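Local coordinates for hypothetical membrane protein (Corynebacterium glutamicum, PDB 6JS9) that binds heme through its N-terminal HtaA domain and probably passes it on within the corynebacterial heme uptake machinery, at residues I92-N97 with V134-A139. Sequence-based numbering, arbitrary orientation.
Sequences IKMVFN and VSLNSA
Leu136 and Met94 are the two residues with most surface buried between 92-97 and 134-139, and they meet by their methyl ends: Met94 CE lies 3.9 Å from Leu136 CD2. The methionine bridges the gap because CG stands anti to the backbone N (chi1 -156°) and the chain stays extended beyond it, running past the leucine in the opposite direction. The same CE approaches Val134 CG1 at 4.3 Å, so one methyl group touches two residues of the opposing strand. Leu136 divides its branches between two partners. While CD2 serves Met94, CD1 sits 3.9 Å from Phe96 CD2, at the ring edge and near the ring plane, so the aromatic face is not what this leucine meets. With Phe96 CG anti to the carbonyl carbon (chi1 -60°), the ring end lies nearer to 134-139 than the CB direction suggests, and the two side chains cross at about a right angle. No hydrogen bond joins the segments, and the axes of the short segments 92-97 and 134-136 approach to 9.3 Å with 53° between their directions. They are therefore not paired neighbours: strands 82-97 and 129-136 each pair antiparallel with 100-110, which lies between them in the sheet order, and whose Leu103 touches Met94 and Val134. On strand 146-155, Leu149 reaches Met94 and Phe96, extending this apolar interior of the HtaA domain, away from the heme site.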
loop_
_atom_site.group_PDB
_atom_site.type_symbol
_atom_site.label_atom_id
_atom_site.label_comp_id
_atom_site.label_asym_id
_atom_site.label_seq_id
_atom_site.Cartn_x
_atom_site.Cartn_y
_atom_site.Cartn_z
ATOM N N ILE A 92 0.996 5.306 4.415
ATOM C CA ILE A 92 -0.078 4.883 3.529
ATOM C C ILE A 92 -1.252 5.843 3.680
ATOM O O ILE A 92 -1.651 6.189 4.802
ATOM C CB ILE A 92 -0.467 3.430 3.853
ATOM C CG1 ILE A 92 0.702 2.497 3.491
ATOM C CG2 ILE A 92 -1.765 3.023 3.162
ATOM C CD1 ILE A 92 1.112 1.570 4.606
ATOM N N LYS A 93 -1.787 6.303 2.544
ATOM C CA LYS A 93 -2.926 7.210 2.485
ATOM C C LYS A 93 -3.917 6.701 1.454
ATOM O O LYS A 93 -3.538 6.121 0.439
ATOM C CB LYS A 93 -2.505 8.637 2.091
ATOM C CG LYS A 93 -1.447 9.227 2.977
ATOM C CD LYS A 93 -0.888 10.508 2.408
ATOM C CE LYS A 93 0.402 10.846 3.142
ATOM N NZ LYS A 93 0.902 12.224 2.858
ATOM N N MET A 94 -5.193 6.937 1.700
ATOM C CA MET A 94 -6.215 6.664 0.701
ATOM C C MET A 94 -6.907 7.976 0.362
ATOM O O MET A 94 -7.422 8.658 1.256
ATOM C CB MET A 94 -7.208 5.620 1.206
ATOM C CG MET A 94 -7.911 4.897 0.096
ATOM S SD MET A 94 -8.584 3.334 0.671
ATOM C CE MET A 94 -9.498 2.857 -0.789
ATOM N N VAL A 95 -6.874 8.348 -0.917
ATOM C CA VAL A 95 -7.475 9.585 -1.415
ATOM C C VAL A 95 -8.739 9.207 -2.180
ATOM O O VAL A 95 -8.665 8.512 -3.207
ATOM C CB VAL A 95 -6.506 10.374 -2.310
ATOM C CG1 VAL A 95 -7.113 11.737 -2.696
ATOM C CG2 VAL A 95 -5.160 10.565 -1.624
ATOM N N PHE A 96 -9.895 9.669 -1.694
ATOM C CA PHE A 96 -11.186 9.256 -2.234
ATOM C C PHE A 96 -11.749 10.299 -3.193
ATOM O O PHE A 96 -11.657 11.507 -2.951
ATOM C CB PHE A 96 -12.204 9.015 -1.118
ATOM C CG PHE A 96 -11.801 7.955 -0.139
ATOM C CD1 PHE A 96 -10.987 8.267 0.941
ATOM C CD2 PHE A 96 -12.267 6.658 -0.274
ATOM C CE1 PHE A 96 -10.630 7.304 1.858
ATOM C CE2 PHE A 96 -11.912 5.691 0.636
ATOM C CZ PHE A 96 -11.098 6.014 1.709
ATOM N N ASN A 97 -12.366 9.812 -4.274
ATOM C CA ASN A 97 -13.115 10.640 -5.226
ATOM C C ASN A 97 -14.343 9.818 -5.648
ATOM O O ASN A 97 -14.358 9.162 -6.695
ATOM C CB ASN A 97 -12.234 11.044 -6.410
ATOM C CG ASN A 97 -13.015 11.654 -7.546
ATOM O OD1 ASN A 97 -14.156 12.089 -7.376
ATOM N ND2 ASN A 97 -12.404 11.685 -8.723
ATOM N N VAL A 134 -7.880 2.660 -7.336
ATOM C CA VAL A 134 -8.876 1.778 -6.736
ATOM C C VAL A 134 -10.236 2.076 -7.349
ATOM O O VAL A 134 -10.634 3.243 -7.455
ATOM C CB VAL A 134 -8.947 1.943 -5.208
ATOM C CG1 VAL A 134 -9.819 0.838 -4.597
ATOM C CG2 VAL A 134 -7.558 1.972 -4.602
ATOM N N SER A 135 -10.957 1.025 -7.721
ATOM C CA SER A 135 -12.342 1.134 -8.157
ATOM C C SER A 135 -13.198 0.579 -7.026
ATOM O O SER A 135 -13.288 -0.637 -6.838
ATOM C CB SER A 135 -12.566 0.392 -9.469
ATOM O OG SER A 135 -11.636 0.830 -10.447
ATOM N N LEU A 136 -13.804 1.482 -6.262
ATOM C CA LEU A 136 -14.545 1.101 -5.067
ATOM C C LEU A 136 -15.892 0.488 -5.427
ATOM O O LEU A 136 -16.553 0.930 -6.368
ATOM C CB LEU A 136 -14.759 2.321 -4.174
ATOM C CG LEU A 136 -13.481 2.911 -3.581
ATOM C CD1 LEU A 136 -13.767 4.286 -3.010
ATOM C CD2 LEU A 136 -12.921 1.996 -2.513
ATOM N N ASN A 137 -16.300 -0.527 -4.649
ATOM C CA ASN A 137 -17.623 -1.133 -4.817
ATOM C C ASN A 137 -18.753 -0.127 -4.587
ATOM O O ASN A 137 -19.785 -0.180 -5.266
ATOM C CB ASN A 137 -17.792 -2.322 -3.862
ATOM C CG ASN A 137 -16.825 -3.463 -4.150
ATOM O OD1 ASN A 137 -16.259 -3.557 -5.244
ATOM N ND2 ASN A 137 -16.646 -4.351 -3.168
ATOM N N SER A 138 -18.595 0.774 -3.615
ATOM C CA SER A 138 -19.586 1.806 -3.322
ATOM C C SER A 138 -18.916 3.173 -3.284
ATOM O O SER A 138 -17.720 3.290 -3.005
ATOM C CB SER A 138 -20.303 1.560 -1.979
ATOM O OG SER A 138 -20.935 0.290 -1.944
ATOM N N ALA A 139 -19.699 4.212 -3.561
ATOM C CA ALA A 139 -19.162 5.563 -3.508
ATOM C C ALA A 139 -18.810 5.923 -2.073
ATOM O O ALA A 139 -19.594 5.684 -1.152
ATOM C CB ALA A 139 -20.164 6.573 -4.068
#